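Local structure of beta-galactosidase (Trichoderma reesei, 3OG2) at residues 171-183 and 208-222. The protein probably hydrolyses terminal non-reducing beta-D-galactose residues from beta-D-galactosides, as a glycoprotein of glycoside hydrolase family 35. Numbering follows the deposited sequence.
Sequences PVILYQPENEYSG and IIVPLINNDAFPGGT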
ATOM      1  N   PRO A 171      19.041   3.812  -6.711  1.00  7.52           N
ATOM      2  CA  PRO A 171      17.727   4.072  -7.313  1.00  7.35           C
ATOM      3  C   PRO A 171      17.029   5.347  -6.889  1.00  6.58           C
ATOM      4  O   PRO A 171      16.011   5.654  -7.519  1.00  7.48           O
ATOM      5  CB  PRO A 171      16.919   2.830  -6.823  1.00  8.27           C
ATOM      6  CG  PRO A 171      17.550   2.520  -5.489  1.00  8.26           C
ATOM      7  CD  PRO A 171      19.019   2.782  -5.663  1.00  8.64           C
ATOM      8  N   VAL A 172      17.469   6.044  -5.851  1.00  6.60           N
ATOM      9  CA  VAL A 172      16.659   7.176  -5.327  1.00  7.19           C
ATOM     10  C   VAL A 172      16.828   8.433  -6.178  1.00  6.94           C
ATOM     11  O   VAL A 172      17.960   8.910  -6.387  1.00  7.70           O
ATOM     12  CB  VAL A 172      17.015   7.463  -3.849  1.00  6.69           C
ATOM     13  CG1 VAL A 172      16.267   8.708  -3.385  1.00  8.61           C
ATOM     14  CG2 VAL A 172      16.654   6.274  -2.966  1.00  7.47           C
ATOM     15  N   ILE A 173      15.708   8.950  -6.676  1.00  6.89           N
ATOM     16  CA  ILE A 173      15.757  10.140  -7.539  1.00  6.32           C
ATOM     17  C   ILE A 173      15.113  11.377  -6.935  1.00  7.01           C
ATOM     18  O   ILE A 173      15.341  12.476  -7.428  1.00  8.12           O
ATOM     19  CB  ILE A 173      15.059   9.827  -8.905  1.00  6.69           C
ATOM     20  CG1 ILE A 173      13.602   9.392  -8.748  1.00  7.72           C
ATOM     21  CG2 ILE A 173      15.904   8.837  -9.691  1.00  7.77           C
ATOM     22  CD1 ILE A 173      12.830   9.378 -10.047  1.00  9.70           C
ATOM     23  N   LEU A 174      14.301  11.214  -5.897  1.00  7.32           N
ATOM     24  CA  LEU A 174      13.519  12.321  -5.320  1.00  6.63           C
ATOM     25  C   LEU A 174      13.383  12.046  -3.821  1.00  6.16           C
ATOM     26  O   LEU A 174      13.389  10.904  -3.393  1.00  6.91           O
ATOM     27  CB  LEU A 174      12.136  12.426  -5.900  1.00  7.05           C
ATOM     28  CG  LEU A 174      12.054  12.834  -7.372  1.00  7.94           C
ATOM     29  CD1 LEU A 174      10.606  12.603  -7.852  1.00 10.10           C
ATOM     30  CD2 LEU A 174      12.451  14.306  -7.536  1.00  8.60           C
ATOM     31  N   TYR A 175      13.296  13.136  -3.044  1.00  6.42           N
ATOM     32  CA  TYR A 175      13.109  13.036  -1.610  1.00  6.83           C
ATOM     33  C   TYR A 175      11.996  13.971  -1.173  1.00  6.33           C
ATOM     34  O   TYR A 175      11.987  15.146  -1.538  1.00  7.53           O
ATOM     35  CB  TYR A 175      14.437  13.406  -0.939  1.00  6.81           C
ATOM     36  CG  TYR A 175      14.512  13.350   0.564  1.00  7.06           C
ATOM     37  CD1 TYR A 175      13.909  14.300   1.405  1.00  8.08           C
ATOM     38  CD2 TYR A 175      15.256  12.295   1.168  1.00  7.98           C
ATOM     39  CE1 TYR A 175      13.994  14.210   2.757  1.00  7.55           C
ATOM     40  CE2 TYR A 175      15.364  12.250   2.557  1.00  9.19           C
ATOM     41  CZ  TYR A 175      14.733  13.213   3.343  1.00  8.27           C
ATOM     42  OH  TYR A 175      14.858  13.156   4.725  1.00 10.02           O
ATOM     43  N   GLN A 176      11.115  13.456  -0.307  1.00  6.59           N
ATOM     44  CA  GLN A 176      10.050  14.302   0.263  1.00  6.78           C
ATOM     45  C   GLN A 176      10.358  14.529   1.737  1.00  6.89           C
ATOM     46  O   GLN A 176      10.418  13.571   2.539  1.00  8.44           O
ATOM     47  CB  GLN A 176       8.691  13.574   0.159  1.00  6.61           C
ATOM     48  CG  GLN A 176       7.572  14.355   0.844  1.00  7.11           C
ATOM     49  CD  GLN A 176       6.310  13.541   0.900  1.00  6.55           C
ATOM     50  OE1 GLN A 176       5.674  13.245  -0.142  1.00  7.56           O
ATOM     51  NE2 GLN A 176       5.865  13.139   2.105  1.00  7.96           N
ATOM     52  N   PRO A 177      10.501  15.776   2.169  1.00  8.14           N
ATOM     53  CA  PRO A 177      10.610  16.111   3.561  1.00  8.75           C
ATOM     54  C   PRO A 177       9.205  16.323   4.158  1.00  7.94           C
ATOM     55  O   PRO A 177       8.362  16.937   3.499  1.00  9.79           O
ATOM     56  CB  PRO A 177      11.379  17.446   3.536  1.00 11.27           C
ATOM     57  CG  PRO A 177      11.109  18.055   2.189  1.00 18.29           C
ATOM     58  CD  PRO A 177      10.612  16.984   1.275  1.00  9.70           C
ATOM     59  N   GLU A 178       8.975  15.858   5.399  1.00  8.24           N
ATOM     60  CA  GLU A 178       7.659  16.121   6.050  1.00  8.91           C
ATOM     61  C   GLU A 178       6.557  15.364   5.303  1.00  8.88           C
ATOM     62  O   GLU A 178       6.847  14.454   4.483  1.00  8.85           O
ATOM     63  CB  GLU A 178       7.367  17.637   6.208  1.00  9.12           C
ATOM     64  CG  GLU A 178       7.333  18.106   7.669  1.00  9.09           C
ATOM     65  CD  GLU A 178       6.065  17.745   8.404  1.00  8.80           C
ATOM     66  OE1 GLU A 178       5.062  17.348   7.733  1.00 10.07           O
ATOM     67  OE2 GLU A 178       5.979  17.869   9.662  1.00  9.35           O
ATOM     68  N   ASN A 179       5.299  15.669   5.563  1.00  7.95           N
ATOM     69  CA  ASN A 179       4.203  14.952   4.886  1.00  7.23           C
ATOM     70  C   ASN A 179       2.932  15.770   5.030  1.00  6.77           C
ATOM     71  O   ASN A 179       2.478  15.934   6.175  1.00  7.95           O
ATOM     72  CB  ASN A 179       4.012  13.557   5.495  1.00  8.17           C
ATOM     73  CG  ASN A 179       2.921  12.824   4.718  1.00  7.94           C
ATOM     74  OD1 ASN A 179       3.293  12.332   3.618  1.00  8.47           O
ATOM     75  ND2 ASN A 179       1.667  12.764   5.106  1.00  9.09           N
ATOM     76  N   GLU A 180       2.363  16.232   3.931  1.00  6.92           N
ATOM     77  CA  GLU A 180       1.099  16.974   3.978  1.00  7.80           C
ATOM     78  C   GLU A 180       1.135  18.070   5.055  1.00  7.39           C
ATOM     79  O   GLU A 180       0.236  18.211   5.896  1.00  9.95           O
ATOM     80  CB  GLU A 180      -0.137  16.072   4.173  1.00  9.15           C
ATOM     81  CG  GLU A 180      -0.356  15.201   2.942  1.00 10.73           C
ATOM     82  CD  GLU A 180      -1.685  14.541   2.834  1.00 13.41           C
ATOM     83  OE1 GLU A 180      -2.403  14.413   3.848  1.00 18.86           O
ATOM     84  OE2 GLU A 180      -2.100  14.056   1.723  1.00 15.92           O
ATOM     85  N   TYR A 181       2.195  18.870   4.965  1.00  8.17           N
ATOM     86  CA  TYR A 181       2.322  20.035   5.870  1.00  8.82           C
ATOM     87  C   TYR A 181       1.447  21.130   5.309  1.00  8.37           C
ATOM     88  O   TYR A 181       1.913  21.922   4.470  1.00 10.00           O
ATOM     89  CB  TYR A 181       3.823  20.409   5.989  1.00  9.06           C
ATOM     90  CG  TYR A 181       3.988  21.575   6.962  1.00  8.33           C
ATOM     91  CD1 TYR A 181       3.848  21.378   8.345  1.00  9.16           C
ATOM     92  CD2 TYR A 181       4.283  22.862   6.514  1.00  8.88           C
ATOM     93  CE1 TYR A 181       3.999  22.448   9.219  1.00  8.96           C
ATOM     94  CE2 TYR A 181       4.432  23.910   7.380  1.00  9.34           C
ATOM     95  CZ  TYR A 181       4.292  23.691   8.724  1.00  9.03           C
ATOM     96  OH  TYR A 181       4.432  24.768   9.593  1.00 10.56           O
ATOM     97  N   SER A 182       0.156  21.117   5.688  1.00  9.66           N
ATOM     98  CA  SER A 182      -0.831  21.806   4.859  1.00 10.60           C
ATOM     99  C   SER A 182      -1.811  22.685   5.619  1.00 12.13           C
ATOM    100  O   SER A 182      -2.498  23.501   4.978  1.00 12.32           O
ATOM    101  CB  SER A 182      -1.656  20.749   4.104  1.00 11.80           C
ATOM    102  OG  SER A 182      -0.730  20.036   3.258  1.00 11.47           O
ATOM    103  N   GLY A 183      -1.789  22.642   6.919  1.00 12.51           N
ATOM    104  CA  GLY A 183      -2.533  23.577   7.736  1.00 13.63           C
ATOM    105  C   GLY A 183      -2.246  23.307   9.200  1.00 16.82           C
ATOM    106  O   GLY A 183      -1.495  22.406   9.586  1.00 16.95           O
ATOM    107  N   ILE A 208      21.512  14.614   1.178  1.00  8.28           N
ATOM    108  CA  ILE A 208      20.518  14.506   0.127  1.00  8.15           C
ATOM    109  C   ILE A 208      20.765  15.631  -0.869  1.00  7.50           C
ATOM    110  O   ILE A 208      20.727  16.799  -0.444  1.00  8.53           O
ATOM    111  CB  ILE A 208      19.092  14.582   0.713  1.00  8.47           C
ATOM    112  CG1 ILE A 208      18.834  13.436   1.684  1.00  9.64           C
ATOM    113  CG2 ILE A 208      18.044  14.658  -0.380  1.00  9.19           C
ATOM    114  CD1 ILE A 208      18.854  12.031   1.050  1.00  8.90           C
ATOM    115  N   ILE A 209      21.047  15.271  -2.135  1.00  8.27           N
ATOM    116  CA  ILE A 209      21.311  16.292  -3.159  1.00  8.25           C
ATOM    117  C   ILE A 209      20.321  16.164  -4.307  1.00  7.79           C
ATOM    118  O   ILE A 209      20.313  17.024  -5.173  1.00  9.81           O
ATOM    119  CB  ILE A 209      22.753  16.232  -3.703  1.00 10.02           C
ATOM    120  CG1 ILE A 209      23.107  14.868  -4.288  1.00 10.16           C
ATOM    121  CG2 ILE A 209      23.727  16.679  -2.589  1.00 11.92           C
ATOM    122  CD1 ILE A 209      24.506  14.885  -4.950  1.00 13.54           C
ATOM    123  N   VAL A 210      19.466  15.107  -4.348  1.00  8.00           N
ATOM    124  CA  VAL A 210      18.429  15.025  -5.354  1.00  7.77           C
ATOM    125  C   VAL A 210      17.367  16.059  -5.048  1.00  7.41           C
ATOM    126  O   VAL A 210      17.377  16.690  -3.973  1.00  8.09           O
ATOM    127  CB  VAL A 210      17.833  13.597  -5.427  1.00  8.28           C
ATOM    128  CG1 VAL A 210      18.950  12.623  -5.938  1.00 10.79           C
ATOM    129  CG2 VAL A 210      17.220  13.138  -4.112  1.00  9.86           C
ATOM    130  N   PRO A 211      16.464  16.302  -6.001  1.00  7.90           N
ATOM    131  CA  PRO A 211      15.452  17.334  -5.756  1.00  7.51           C
ATOM    132  C   PRO A 211      14.515  16.927  -4.617  1.00  7.21           C
ATOM    133  O   PRO A 211      14.173  15.761  -4.444  1.00  7.87           O
ATOM    134  CB  PRO A 211      14.680  17.411  -7.060  1.00  8.62           C
ATOM    135  CG  PRO A 211      15.696  16.904  -8.101  1.00  9.82           C
ATOM    136  CD  PRO A 211      16.373  15.765  -7.381  1.00  8.14           C
ATOM    137  N   LEU A 212      14.076  18.005  -3.931  1.00  7.63           N
ATOM    138  CA  LEU A 212      13.080  17.846  -2.855  1.00  7.43           C
ATOM    139  C   LEU A 212      11.695  18.163  -3.408  1.00  7.43           C
ATOM    140  O   LEU A 212      11.512  19.193  -4.069  1.00  8.50           O
ATOM    141  CB  LEU A 212      13.356  18.822  -1.686  1.00  8.51           C
ATOM    142  CG  LEU A 212      14.728  18.661  -1.053  1.00 10.07           C
ATOM    143  CD1 LEU A 212      14.927  19.769  -0.014  1.00 13.05           C
ATOM    144  CD2 LEU A 212      14.861  17.255  -0.493  1.00 15.56           C
ATOM    145  N   ILE A 213      10.758  17.293  -3.133  1.00  6.99           N
ATOM    146  CA  ILE A 213       9.366  17.446  -3.581  1.00  6.89           C
ATOM    147  C   ILE A 213       8.489  17.323  -2.372  1.00  7.19           C
ATOM    148  O   ILE A 213       8.741  16.504  -1.468  1.00 10.21           O
ATOM    149  CB  ILE A 213       9.059  16.371  -4.620  1.00  8.17           C
ATOM    150  CG1 ILE A 213       7.688  16.597  -5.299  1.00  8.19           C
ATOM    151  CG2 ILE A 213       9.149  14.944  -4.077  1.00 10.41           C
ATOM    152  CD1 ILE A 213       7.511  15.801  -6.608  1.00 10.36           C
ATOM    153  N   ASN A 214       7.452  18.164  -2.299  1.00  7.69           N
ATOM    154  CA  ASN A 214       6.539  18.034  -1.165  1.00  7.69           C
ATOM    155  C   ASN A 214       5.188  17.479  -1.629  1.00  6.94           C
ATOM    156  O   ASN A 214       4.986  17.148  -2.775  1.00  8.30           O
ATOM    157  CB  ASN A 214       6.364  19.380  -0.402  1.00  8.48           C
ATOM    158  CG  ASN A 214       5.665  20.440  -1.218  1.00  9.11           C
ATOM    159  OD1 ASN A 214       5.527  20.399  -2.449  1.00  8.45           O
ATOM    160  ND2 ASN A 214       5.334  21.486  -0.512  1.00 15.34           N
ATOM    161  N   ASN A 215       4.279  17.340  -0.638  1.00  7.05           N
ATOM    162  CA  ASN A 215       2.992  16.751  -0.912  1.00  7.15           C
ATOM    163  C   ASN A 215       1.911  17.443  -0.131  1.00  7.19           C
ATOM    164  O   ASN A 215       1.321  16.917   0.803  1.00  8.83           O
ATOM    165  CB  ASN A 215       2.995  15.224  -0.647  1.00  7.41           C
ATOM    166  CG  ASN A 215       3.104  14.808   0.789  1.00  6.86           C
ATOM    167  OD1 ASN A 215       3.827  15.450   1.571  1.00  7.54           O
ATOM    168  ND2 ASN A 215       2.411  13.745   1.159  1.00  7.44           N
ATOM    169  N   ASP A 216       1.620  18.658  -0.522  1.00  7.49           N
ATOM    170  CA  ASP A 216       0.536  19.419   0.074  1.00  7.90           C
ATOM    171  C   ASP A 216      -0.757  18.615   0.001  1.00  7.65           C
ATOM    172  O   ASP A 216      -1.038  17.983  -1.027  1.00  8.97           O
ATOM    173  CB  ASP A 216       0.445  20.748  -0.646  1.00  8.37           C
ATOM    174  CG  ASP A 216      -0.029  21.970   0.140  1.00  8.73           C
ATOM    175  OD1 ASP A 216      -0.448  21.816   1.311  1.00 11.46           O
ATOM    176  OD2 ASP A 216      -0.018  23.072  -0.470  1.00  9.47           O
ATOM    177  N   ALA A 217      -1.560  18.599   1.077  1.00  8.38           N
ATOM    178  CA  ALA A 217      -2.773  17.789   1.072  1.00 10.23           C
ATOM    179  C   ALA A 217      -3.773  18.187   0.011  1.00  9.97           C
ATOM    180  O   ALA A 217      -4.619  17.383  -0.455  1.00 12.41           O
ATOM    181  CB  ALA A 217      -3.423  17.796   2.437  1.00 10.43           C
ATOM    182  N   PHE A 218      -3.726  19.469  -0.346  1.00 10.13           N
ATOM    183  CA  PHE A 218      -4.580  20.057  -1.364  1.00 10.19           C
ATOM    184  C   PHE A 218      -3.725  21.131  -2.006  1.00  9.89           C
ATOM    185  O   PHE A 218      -2.616  21.436  -1.519  1.00 10.15           O
ATOM    186  CB  PHE A 218      -5.884  20.597  -0.735  1.00 11.33           C
ATOM    187  CG  PHE A 218      -5.617  21.775   0.189  1.00 14.59           C
ATOM    188  CD1 PHE A 218      -5.235  21.590   1.504  1.00 18.37           C
ATOM    189  CD2 PHE A 218      -5.740  23.076  -0.268  1.00 19.84           C
ATOM    190  CE1 PHE A 218      -4.972  22.681   2.350  1.00 19.50           C
ATOM    191  CE2 PHE A 218      -5.490  24.174   0.563  1.00 21.61           C
ATOM    192  CZ  PHE A 218      -5.101  23.964   1.874  1.00 22.95           C
ATOM    193  N   PRO A 219      -4.156  21.744  -3.107  1.00 10.97           N
ATOM    194  CA  PRO A 219      -3.332  22.784  -3.733  1.00 11.11           C
ATOM    195  C   PRO A 219      -3.379  24.098  -2.947  1.00 10.91           C
ATOM    196  O   PRO A 219      -4.021  25.077  -3.326  1.00 14.36           O
ATOM    197  CB  PRO A 219      -3.927  22.919  -5.146  1.00 12.49           C
ATOM    198  CG  PRO A 219      -4.848  21.789  -5.302  1.00 13.24           C
ATOM    199  CD  PRO A 219      -5.331  21.422  -3.931  1.00 11.83           C
ATOM    200  N   GLY A 220      -2.734  24.138  -1.791  1.00 12.12           N
ATOM    201  CA  GLY A 220      -2.707  25.302  -0.924  1.00 12.56           C
ATOM    202  C   GLY A 220      -1.473  26.156  -1.160  1.00 11.20           C
ATOM    203  O   GLY A 220      -1.371  27.230  -0.542  1.00 15.09           O
ATOM    204  N   GLY A 221      -0.513  25.739  -1.958  1.00 11.29           N
ATOM    205  CA  GLY A 221       0.692  26.513  -2.254  1.00 10.58           C
ATOM    206  C   GLY A 221       1.788  26.393  -1.192  1.00 10.19           C
ATOM    207  O   GLY A 221       2.826  27.082  -1.338  1.00 11.73           O
ATOM    208  N   THR A 222       1.603  25.636  -0.131  1.00  9.06           N
ATOM    209  CA  THR A 222       2.617  25.638   0.947  1.00  9.25           C
ATOM    210  C   THR A 222       3.909  25.023   0.478  1.00  9.03           C
ATOM    211  O   THR A 222       3.887  23.895  -0.055  1.00 11.98           O
ATOM    212  CB  THR A 222       2.041  24.905   2.177  1.00  9.96           C
ATOM    213  OG1 THR A 222       0.860  25.644   2.598  1.00 10.95           O
ATOM    214  CG2 THR A 222       3.012  24.878   3.332  1.00 10.83           C
TER
HETATM  215  O   HOH W   1       5.910  17.153   2.104  1.00  8.83           O
HETATM  216  O   HOH W   2       3.478  21.498   2.130  1.00 23.33           O
HETATM  217  O   HOH W   3      -1.407  24.153   2.404  1.00 11.82           O
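Tyr175 and Leu212 join the segments 171-183 and 208-222 by a single parallel bridge: Tyr175 N gives its hydrogen to Pro211 O (3.1 Å), and Tyr175 O takes one from Ile213 N (2.9 Å). The bridge uses the carbonyl of Pro211 and asks for no N-H there, so proline is tolerated.

Apolar packing flanks the bridge. With CG of Tyr175 anti to the backbone N (chi1 -179°), two aliphatic side chains approach its ring obliquely from the same side: Leu212 runs alongside, CD2 reaching Tyr175 CD1 at 3.6 Å, while Ile208 crosses at about a right angle, its CD1 3.6 Å from Tyr175 CD2. Leu174 CD2 rests on the Pro211 ring.

Past the bridge, side-chain amides take over. Asn215 offers both a donor and an acceptor: ND2 binds Asn179 OD1 at 3.0 Å from above that carbonyl's plane, and OD1 receives Glu180 N at 2.9 Å and a water shared with Pro177 O. Asn179 OD1 also accepts from Gln176 NE2, here in plane on a lone pair, and is bonded to Tyr76, so several donors fix the amide's rotation.

Farther along, the small hydroxyl of Ser182 fits between two partners, donating to the anti lone pair of Asp216 OD1 (2.7 Å) and accepting from Ala217 N (2.7 Å). Asp216 OD2 receives Thr222 N and is bonded to Tyr235, closing the loop 216-222.

Strand 172-177 belongs to the TIM barrel, paired with strand 110-116 on its other edge. In the loop that follows, at the barrel's C-terminal side, Asn179 and Glu180 bind beta-D-galactose, absent from this model; Asn215, also close to galactose-binding Glu278, is probably a second-shell residue positioning them.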